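Local coordinates for VP1 (Polyomavirus HPyV7, PDB 4PCH), which forms, as the major capsid protein, the jelly-roll pentamers that build the viral shell, and is thought to take part in attachment to host cells, at residues 84-89 and 265-270; 131-136 and 153-158; 227-232 and 258-263. All blocks are in the same frame, centred on the assembly; numbering follows the deposited sequence.

How the contacts relate
Contacts 1 and 3 share strand 253-271 of the jelly roll. In contact 1 it pairs with its sheet neighbour 79-93; in contact 3 it faces strand 224-236 across the interior of the sandwich, though the two strands pair at one end. The two contacts touch where E89 OE1 of contact 1 forms a salt bridge with R263 NH2, 2.9 Å away. Contact 2 stands apart in the elaborated connection, with its own small sheet, between strands 117-124 and 184-191, about 34 Å from contact 1 between centres. All are buried, but contact 1 is rich in charge, contact 3 couples an ion pair to an apolar cluster, and contact 2 relies on aliphatic packing, a water and a neighbouring subunit.

Contact 1 (84-89 and 265-270); sequences EAYRLE and HCRQRR
Two arginines clamp the carboxylate of E84 where strands 84-89 and 265-270 run antiparallel, neighbours in one sheet of the VP1 jelly roll. R267 and R269 each approach side-on with NE and one terminal nitrogen, and they come from opposite faces of the carboxylate. OE1 takes R267 NE and R269 NE, both at 2.9 Å; OE2 takes R267 NH2 and R269 NH1, and also the backbone N of G217. With its charge so fully engaged, E84 is very probably ionised.

R267 does a second job: its guanidinium lies flat on the Y86 ring, planes 9° apart, while H265 CB sits over the opposite ring face. Y86 reaches this slot because its CG stands between the backbone N and the carbonyl carbon (chi1 60°).

Next along, H265 NE2 donates to the syn lone pair of E89 OE1 over 2.6 Å, nearly straight and in the ring plane. The R87 guanidinium stacks on the imidazole and reaches E89 OE2 with NH1 at 2.7 Å; its NH2 bridges to E213 of a neighbouring subunit.

Behind these side chains lies a beta bulge. Y86 and R87 together face H265, so H265 O accepts from Y86 N while H265 N donates to R87 O. On the same pair of strands, one water joins Y86 OH (2.8 Å) to C266 O (2.9 Å), donating to the carbonyl.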
loop_
_atom_site.group_PDB
_atom_site.type_symbol
_atom_site.label_atom_id
_atom_site.label_comp_id
_atom_site.label_asym_id
_atom_site.label_seq_id
_atom_site.Cartn_x
_atom_site.Cartn_y
_atom_site.Cartn_z
ATOM N N GLU B 84 21.643 24.765 14.281
ATOM C CA GLU B 84 20.498 23.880 14.501
ATOM C C GLU B 84 19.956 23.400 13.149
ATOM O O GLU B 84 19.549 24.222 12.310
ATOM C CB GLU B 84 19.410 24.651 15.260
ATOM C CG GLU B 84 18.107 23.904 15.483
ATOM C CD GLU B 84 16.946 24.815 15.882
ATOM O OE1 GLU B 84 17.135 26.059 15.894
ATOM O OE2 GLU B 84 15.840 24.287 16.148
ATOM N N ALA B 85 19.954 22.083 12.944
ATOM C CA ALA B 85 19.456 21.513 11.707
ATOM C C ALA B 85 17.973 21.236 11.914
ATOM O O ALA B 85 17.603 20.432 12.766
ATOM C CB ALA B 85 20.206 20.242 11.344
ATOM N N TYR B 86 17.128 21.950 11.174
ATOM C CA TYR B 86 15.678 21.932 11.405
ATOM C C TYR B 86 14.884 21.203 10.317
ATOM O O TYR B 86 13.705 20.929 10.499
ATOM C CB TYR B 86 15.137 23.357 11.601
ATOM C CG TYR B 86 15.361 24.277 10.420
ATOM C CD1 TYR B 86 16.514 25.035 10.312
ATOM C CD2 TYR B 86 14.415 24.381 9.410
ATOM C CE1 TYR B 86 16.727 25.877 9.225
ATOM C CE2 TYR B 86 14.608 25.217 8.332
ATOM C CZ TYR B 86 15.756 25.959 8.233
ATOM O OH TYR B 86 15.899 26.764 7.137
ATOM N N ARG B 87 15.537 20.843 9.216
ATOM C CA ARG B 87 14.843 20.220 8.092
ATOM C C ARG B 87 15.876 19.552 7.227
ATOM O O ARG B 87 17.007 20.029 7.124
ATOM C CB ARG B 87 14.088 21.319 7.303
ATOM C CG ARG B 87 13.448 20.945 5.985
ATOM C CD ARG B 87 12.375 21.970 5.573
ATOM N NE ARG B 87 12.907 23.250 5.082
ATOM C CZ ARG B 87 13.379 23.458 3.847
ATOM N NH1 ARG B 87 13.432 22.472 2.961
ATOM N NH2 ARG B 87 13.824 24.656 3.496
ATOM N N LEU B 88 15.506 18.428 6.619
ATOM C CA LEU B 88 16.372 17.854 5.599
ATOM C C LEU B 88 15.567 17.318 4.435
ATOM O O LEU B 88 14.367 17.062 4.564
ATOM C CB LEU B 88 17.285 16.787 6.168
ATOM C CG LEU B 88 16.750 15.440 6.634
ATOM C CD1 LEU B 88 16.376 14.509 5.475
ATOM C CD2 LEU B 88 17.762 14.748 7.528
ATOM N N GLU B 89 16.252 17.165 3.303
ATOM C CA GLU B 89 15.739 16.359 2.192
ATOM C C GLU B 89 16.665 15.178 2.062
ATOM O O GLU B 89 17.862 15.318 2.205
ATOM C CB GLU B 89 15.702 17.130 0.861
ATOM C CG GLU B 89 14.677 18.250 0.794
ATOM C CD GLU B 89 15.122 19.479 1.542
ATOM O OE1 GLU B 89 16.218 19.978 1.231
ATOM O OE2 GLU B 89 14.383 19.965 2.446
ATOM N N HIS B 265 19.281 21.637 6.273
ATOM C CA HIS B 265 19.083 23.064 6.458
ATOM C C HIS B 265 19.301 23.457 7.892
ATOM O O HIS B 265 18.711 22.870 8.792
ATOM C CB HIS B 265 17.673 23.435 6.052
ATOM C CG HIS B 265 17.343 23.037 4.655
ATOM N ND1 HIS B 265 17.356 23.935 3.607
ATOM C CD2 HIS B 265 16.989 21.845 4.125
ATOM C CE1 HIS B 265 17.023 23.307 2.494
ATOM N NE2 HIS B 265 16.811 22.038 2.782
ATOM N N CYS B 266 20.142 24.464 8.091
ATOM C CA CYS B 266 20.568 24.904 9.436
ATOM C C CYS B 266 20.271 26.382 9.660
ATOM O O CYS B 266 20.294 27.186 8.728
ATOM C CB CYS B 266 22.060 24.698 9.626
ATOM S SG CYS B 266 22.586 22.984 9.449
ATOM N N ARG B 267 19.977 26.706 10.908
ATOM C CA ARG B 267 19.855 28.086 11.379
ATOM C C ARG B 267 20.632 28.158 12.697
ATOM O O ARG B 267 21.158 27.155 13.164
ATOM C CB ARG B 267 18.382 28.495 11.591
ATOM C CG ARG B 267 17.672 27.692 12.673
ATOM C CD ARG B 267 16.159 27.785 12.588
ATOM N NE ARG B 267 15.543 26.881 13.557
ATOM C CZ ARG B 267 14.298 26.415 13.478
ATOM N NH1 ARG B 267 13.478 26.820 12.500
ATOM N NH2 ARG B 267 13.863 25.562 14.400
ATOM N N GLN B 268 20.740 29.337 13.276
ATOM C CA GLN B 268 21.446 29.486 14.535
ATOM C C GLN B 268 20.492 29.538 15.711
ATOM O O GLN B 268 19.435 30.176 15.642
ATOM C CB GLN B 268 22.335 30.711 14.482
ATOM C CG GLN B 268 23.451 30.561 13.465
ATOM C CD GLN B 268 24.396 31.753 13.408
ATOM O OE1 GLN B 268 24.308 32.708 14.190
ATOM N NE2 GLN B 268 25.341 31.686 12.476
ATOM N N ARG B 269 20.917 28.939 16.810
ATOM C CA ARG B 269 20.118 28.834 18.035
ATOM C C ARG B 269 21.025 29.131 19.213
ATOM O O ARG B 269 22.138 28.592 19.287
ATOM C CB ARG B 269 19.547 27.419 18.129
ATOM C CG ARG B 269 18.744 27.082 19.384
ATOM C CD ARG B 269 17.374 27.724 19.408
ATOM N NE ARG B 269 16.431 26.944 18.610
ATOM C CZ ARG B 269 15.125 26.842 18.836
ATOM N NH1 ARG B 269 14.391 26.101 18.023
ATOM N NH2 ARG B 269 14.551 27.464 19.856
ATOM N N ARG B 270 20.576 29.976 20.134
ATOM C CA ARG B 270 21.306 30.173 21.396
ATOM C C ARG B 270 20.857 29.111 22.422
ATOM O O ARG B 270 19.678 28.742 22.511
ATOM C CB ARG B 270 21.200 31.621 21.936
ATOM C CG ARG B 270 22.488 32.022 22.701
ATOM C CD ARG B 270 22.567 33.447 23.247
ATOM N NE ARG B 270 23.283 34.401 22.385
ATOM C CZ ARG B 270 24.617 34.538 22.264
ATOM N NH1 ARG B 270 25.082 35.475 21.439
ATOM N NH2 ARG B 270 25.504 33.764 22.921
HETATM O O HOH W 1 18.618 27.108 6.423
#

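Contact 2 (131-136 and 153-158)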
loop_
_atom_site.group_PDB
_atom_site.type_symbol
_atom_site.label_atom_id
_atom_site.label_comp_id
_atom_site.label_asym_id
_atom_site.label_seq_id
_atom_site.Cartn_x
_atom_site.Cartn_y
_atom_site.Cartn_z
ATOM N N ILE B 131 22.309 -0.622 18.995
ATOM C CA ILE B 131 22.319 -1.787 19.849
ATOM C C ILE B 131 22.798 -2.984 19.021
ATOM O O ILE B 131 22.361 -3.184 17.870
ATOM C CB ILE B 131 20.926 -2.094 20.429
ATOM C CG1 ILE B 131 20.309 -0.871 21.097
ATOM C CG2 ILE B 131 21.017 -3.248 21.418
ATOM C CD1 ILE B 131 18.891 -1.107 21.541
ATOM N N GLY B 132 23.727 -3.737 19.579
ATOM C CA GLY B 132 24.239 -4.953 18.925
ATOM C C GLY B 132 23.345 -6.134 19.220
ATOM O O GLY B 132 23.096 -6.426 20.380
ATOM N N ILE B 133 22.830 -6.794 18.179
ATOM C CA ILE B 133 21.974 -7.959 18.367
ATOM C C ILE B 133 22.396 -9.032 17.392
ATOM O O ILE B 133 22.474 -8.774 16.200
ATOM C CB ILE B 133 20.481 -7.654 18.051
ATOM C CG1 ILE B 133 19.974 -6.554 18.975
ATOM C CG2 ILE B 133 19.653 -8.928 18.189
ATOM C CD1 ILE B 133 19.754 -6.994 20.393
ATOM N N ASN B 134 22.703 -10.210 17.913
ATOM C CA ASN B 134 22.900 -11.374 17.042
ATOM C C ASN B 134 21.576 -12.158 17.091
ATOM O O ASN B 134 21.207 -12.627 18.160
ATOM C CB ASN B 134 24.063 -12.229 17.513
ATOM C CG ASN B 134 24.369 -13.370 16.540
ATOM O OD1 ASN B 134 23.468 -13.886 15.890
ATOM N ND2 ASN B 134 25.644 -13.742 16.421
ATOM N N PRO B 135 20.878 -12.292 15.935
ATOM C CA PRO B 135 19.584 -12.983 15.936
ATOM C C PRO B 135 19.693 -14.446 16.296
ATOM O O PRO B 135 18.692 -15.052 16.712
ATOM C CB PRO B 135 19.067 -12.785 14.498
ATOM C CG PRO B 135 20.289 -12.605 13.681
ATOM C CD PRO B 135 21.215 -11.804 14.586
ATOM N N ASP B 136 20.891 -15.027 16.189
ATOM C CA ASP B 136 21.088 -16.392 16.638
ATOM C C ASP B 136 22.518 -16.546 17.140
ATOM O O ASP B 136 23.420 -16.910 16.374
ATOM C CB ASP B 136 20.802 -17.394 15.522
ATOM C CG ASP B 136 20.844 -18.840 16.019
ATOM O OD1 ASP B 136 21.445 -19.132 17.076
ATOM O OD2 ASP B 136 20.293 -19.727 15.346
ATOM N N ASP B 153 20.394 -11.782 21.754
ATOM C CA ASP B 153 19.375 -11.794 20.690
ATOM C C ASP B 153 18.171 -10.895 21.021
ATOM O O ASP B 153 17.225 -10.805 20.241
ATOM C CB ASP B 153 18.906 -13.242 20.399
ATOM C CG ASP B 153 18.083 -13.839 21.523
ATOM O OD1 ASP B 153 18.291 -13.478 22.687
ATOM O OD2 ASP B 153 17.255 -14.713 21.255
ATOM N N VAL B 154 18.228 -10.209 22.157
ATOM C CA VAL B 154 17.160 -9.286 22.542
ATOM C C VAL B 154 17.783 -7.972 22.971
ATOM O O VAL B 154 18.923 -7.930 23.469
ATOM C CB VAL B 154 16.270 -9.822 23.673
ATOM C CG1 VAL B 154 15.430 -10.994 23.157
ATOM C CG2 VAL B 154 17.075 -10.235 24.881
ATOM N N ALA B 155 16.980 -6.931 22.869
ATOM C CA ALA B 155 17.393 -5.567 23.173
ATOM C C ALA B 155 17.261 -5.243 24.644
ATOM O O ALA B 155 16.626 -4.237 25.042
ATOM C CB ALA B 155 16.594 -4.604 22.309
ATOM N N SER B 156 17.909 -6.074 25.461
ATOM C CA SER B 156 17.922 -5.940 26.895
ATOM C C SER B 156 18.852 -4.812 27.343
ATOM O O SER B 156 19.608 -4.263 26.542
ATOM C CB SER B 156 18.401 -7.234 27.539
ATOM O OG SER B 156 19.745 -7.462 27.194
ATOM N N LEU B 157 18.780 -4.504 28.638
ATOM C CA LEU B 157 19.658 -3.513 29.236
ATOM C C LEU B 157 21.121 -3.903 29.066
ATOM O O LEU B 157 21.978 -3.035 29.020
ATOM C CB LEU B 157 19.342 -3.346 30.722
ATOM C CG LEU B 157 18.005 -2.692 31.093
ATOM C CD1 LEU B 157 17.790 -2.771 32.599
ATOM C CD2 LEU B 157 17.957 -1.247 30.614
ATOM N N GLN B 158 21.380 -5.207 28.976
ATOM C CA GLN B 158 22.712 -5.782 28.834
ATOM C C GLN B 158 23.254 -5.900 27.402
ATOM O O GLN B 158 24.439 -6.192 27.225
ATOM C CB GLN B 158 22.709 -7.202 29.418
ATOM C CG GLN B 158 22.559 -7.267 30.932
ATOM C CD GLN B 158 21.123 -7.133 31.405
ATOM O OE1 GLN B 158 20.172 -7.463 30.686
ATOM N NE2 GLN B 158 20.958 -6.659 32.630
HETATM O O HOH W 2 17.510 -16.331 18.902
#
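I133 leaves its backbone toward 153-158 and meets it with two separate branches. CG2, anti to the backbone N, lies against D153 O at 3.7 Å. The other branch starts beside the backbone N (chi1 -60°) and bends again at chi2 (-73°), which lays CD1 on the next peptide, 3.3 Å from V154 O. CG2 thus lies near D153 C and O, and CD1 near V154 C and O; the same CD1 also comes alongside A155 CB.

I131, two residues back on the strand, faces the same way. Its extended chain brings CD1 to A155 CB at 4.3 Å, so the alanine methyl is approached by both isoleucines. A155 projects there from the centre of an inverse gamma turn, closed by S156 N bonding to V154 O.

At the other end the contact turns polar. D153 CA makes a C-H...O contact with N134 O at 3.2 Å, and D153 CB packs on the same oxygen. A water donates both to P135 O (2.8 Å) and to D153 OD2 (2.9 Å), tying the P135 carbonyl to the D153 carboxylate, where the CA atoms of the two segments come closest. The chain at 134-136 makes an Asx turn, N134 OD1 accepting from D136 N.

A neighbouring subunit closes over this pair: its S42 hydroxyl bonds to D153 O, and its Y258 packs on I133. Such elaborated loops between jelly-roll strands, folded on themselves and wedged against the next subunit, are typical of polyomavirus VP1 pentamers.

Contact 3 (227-232 and 258-263)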
loop_
_atom_site.group_PDB
_atom_site.type_symbol
_atom_site.label_atom_id
_atom_site.label_comp_id
_atom_site.label_asym_id
_atom_site.label_seq_id
_atom_site.Cartn_x
_atom_site.Cartn_y
_atom_site.Cartn_z
ATOM N N LEU B 227 25.686 12.238 9.482
ATOM C CA LEU B 227 24.729 11.530 8.613
ATOM C C LEU B 227 25.050 10.065 8.608
ATOM O O LEU B 227 26.216 9.690 8.546
ATOM C CB LEU B 227 24.825 12.076 7.192
ATOM C CG LEU B 227 24.527 13.578 7.070
ATOM C CD1 LEU B 227 24.766 14.028 5.647
ATOM C CD2 LEU B 227 23.125 13.925 7.563
ATOM N N THR B 228 24.008 9.230 8.630
ATOM C CA THR B 228 24.179 7.774 8.612
ATOM C C THR B 228 23.116 7.216 7.668
ATOM O O THR B 228 22.009 7.731 7.636
ATOM C CB THR B 228 24.037 7.152 10.016
ATOM O OG1 THR B 228 24.847 7.871 10.960
ATOM C CG2 THR B 228 24.473 5.685 10.032
ATOM N N SER B 229 23.480 6.213 6.864
ATOM C CA SER B 229 22.476 5.614 5.987
ATOM C C SER B 229 22.754 4.154 5.707
ATOM O O SER B 229 23.852 3.671 5.928
ATOM C CB SER B 229 22.347 6.406 4.682
ATOM O OG SER B 229 23.473 6.282 3.854
ATOM N N ALA B 230 21.720 3.437 5.251
ATOM C CA ALA B 230 21.906 2.117 4.677
ATOM C C ALA B 230 20.721 1.848 3.790
ATOM O O ALA B 230 19.559 2.057 4.206
ATOM C CB ALA B 230 21.983 1.060 5.764
ATOM N N ASP B 231 21.001 1.383 2.583
ATOM C CA ASP B 231 19.973 1.120 1.587
ATOM C C ASP B 231 20.292 -0.174 0.856
ATOM O O ASP B 231 21.089 -0.200 -0.077
ATOM C CB ASP B 231 19.845 2.307 0.629
ATOM C CG ASP B 231 19.273 3.529 1.315
ATOM O OD1 ASP B 231 18.018 3.595 1.533
ATOM O OD2 ASP B 231 20.075 4.399 1.732
ATOM N N MET B 232 19.694 -1.250 1.343
ATOM C CA MET B 232 19.790 -2.566 0.715
ATOM C C MET B 232 18.498 -2.783 -0.043
ATOM O O MET B 232 17.439 -2.874 0.565
ATOM C CB MET B 232 19.958 -3.655 1.763
ATOM C CG MET B 232 19.983 -5.046 1.115
ATOM S SD MET B 232 20.458 -6.372 2.224
ATOM C CE MET B 232 19.184 -6.250 3.451
ATOM N N TYR B 258 22.800 3.281 -5.144
ATOM C CA TYR B 258 23.991 3.884 -5.705
ATOM C C TYR B 258 24.572 4.969 -4.819
ATOM O O TYR B 258 25.716 5.396 -4.985
ATOM C CB TYR B 258 23.620 4.511 -7.029
ATOM C CG TYR B 258 23.173 3.558 -8.114
ATOM C CD1 TYR B 258 23.546 2.200 -8.114
ATOM C CD2 TYR B 258 22.496 4.048 -9.217
ATOM C CE1 TYR B 258 23.185 1.372 -9.165
ATOM C CE2 TYR B 258 22.163 3.225 -10.294
ATOM C CZ TYR B 258 22.511 1.886 -10.256
ATOM O OH TYR B 258 22.177 1.115 -11.349
ATOM N N GLY B 259 23.724 5.476 -3.943
ATOM C CA GLY B 259 24.075 6.555 -3.026
ATOM C C GLY B 259 22.821 7.049 -2.336
ATOM O O GLY B 259 21.696 6.758 -2.759
ATOM N N ARG B 260 22.995 7.798 -1.246
ATOM C CA ARG B 260 21.875 8.469 -0.568
ATOM C C ARG B 260 22.220 9.937 -0.405
ATOM O O ARG B 260 23.190 10.279 0.276
ATOM C CB ARG B 260 21.457 7.868 0.786
ATOM C CG ARG B 260 20.334 8.676 1.430
ATOM C CD ARG B 260 19.721 8.015 2.654
ATOM N NE ARG B 260 18.819 6.912 2.278
ATOM C CZ ARG B 260 17.537 7.066 1.949
ATOM N NH1 ARG B 260 16.972 8.269 1.915
ATOM N NH2 ARG B 260 16.790 6.014 1.615
ATOM N N PHE B 261 21.418 10.771 -1.067
ATOM C CA PHE B 261 21.532 12.237 -1.024
ATOM C C PHE B 261 20.942 12.779 0.266
ATOM O O PHE B 261 19.893 12.345 0.681
ATOM C CB PHE B 261 20.814 12.858 -2.238
ATOM C CG PHE B 261 20.766 14.364 -2.230
ATOM C CD1 PHE B 261 21.879 15.099 -2.584
ATOM C CD2 PHE B 261 19.604 15.044 -1.843
ATOM C CE1 PHE B 261 21.861 16.479 -2.589
ATOM C CE2 PHE B 261 19.585 16.424 -1.849
ATOM C CZ PHE B 261 20.702 17.141 -2.209
ATOM N N PHE B 262 21.587 13.806 0.840
ATOM C CA PHE B 262 21.019 14.579 1.942
ATOM C C PHE B 262 21.250 16.052 1.653
ATOM O O PHE B 262 22.326 16.423 1.176
ATOM C CB PHE B 262 21.729 14.312 3.265
ATOM C CG PHE B 262 21.519 12.937 3.844
ATOM C CD1 PHE B 262 22.282 11.863 3.415
ATOM C CD2 PHE B 262 20.566 12.725 4.851
ATOM C CE1 PHE B 262 22.129 10.608 3.996
ATOM C CE2 PHE B 262 20.407 11.471 5.433
ATOM C CZ PHE B 262 21.212 10.412 5.001
ATOM N N ARG B 263 20.247 16.889 1.928
ATOM C CA ARG B 263 20.432 18.335 2.034
ATOM C C ARG B 263 19.947 18.728 3.433
ATOM O O ARG B 263 18.796 18.495 3.789
ATOM C CB ARG B 263 19.615 19.098 0.973
ATOM C CG ARG B 263 19.831 20.610 1.026
ATOM C CD ARG B 263 18.993 21.381 0.019
ATOM N NE ARG B 263 19.144 20.944 -1.370
ATOM C CZ ARG B 263 18.321 20.128 -2.031
ATOM N NH1 ARG B 263 18.588 19.833 -3.296
ATOM N NH2 ARG B 263 17.255 19.552 -1.442
#
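R260 NH2 donates to D231 OD1 at 2.7 Å in an almost straight bond (174°), and R260 NE donates to OD2 at 2.9 Å. The guanidinium therefore grips the carboxylate side-on, one nitrogen to each oxygen, both on their syn sides. The match is not quite flat, the two planes 30° apart. R260 gets there by running extended from the backbone and then bending at chi3 (-76°), which turns its head group across the aspartate. NH1 bonds to the hydroxyl of T90.

S229, two residues before D231 and also directed toward the other strand, touches R260 CD with its CB at 3.7 Å and lies at the edge of the F262 ring, near CZ, so it links the ion pair to the apolar cluster beyond.

There L227 and F262 lie antiparallel alongside one another. L227 CD2 sits over the ring face, 4.2 Å from its centroid, in a CH-pi contact, while CD1 packs on F262 CB at 3.9 Å. L27 and W121 add to the packing around F262.

The axes of these short segments come no closer than 7.8 Å, so from L227 to S229 the strands face each other through side chains, as opposed layers of the jelly roll; they converge at the D231 end, where D231 bonds to G257 through the backbone. So buried, D231 and R260 compensate each other and both probably keep their charge.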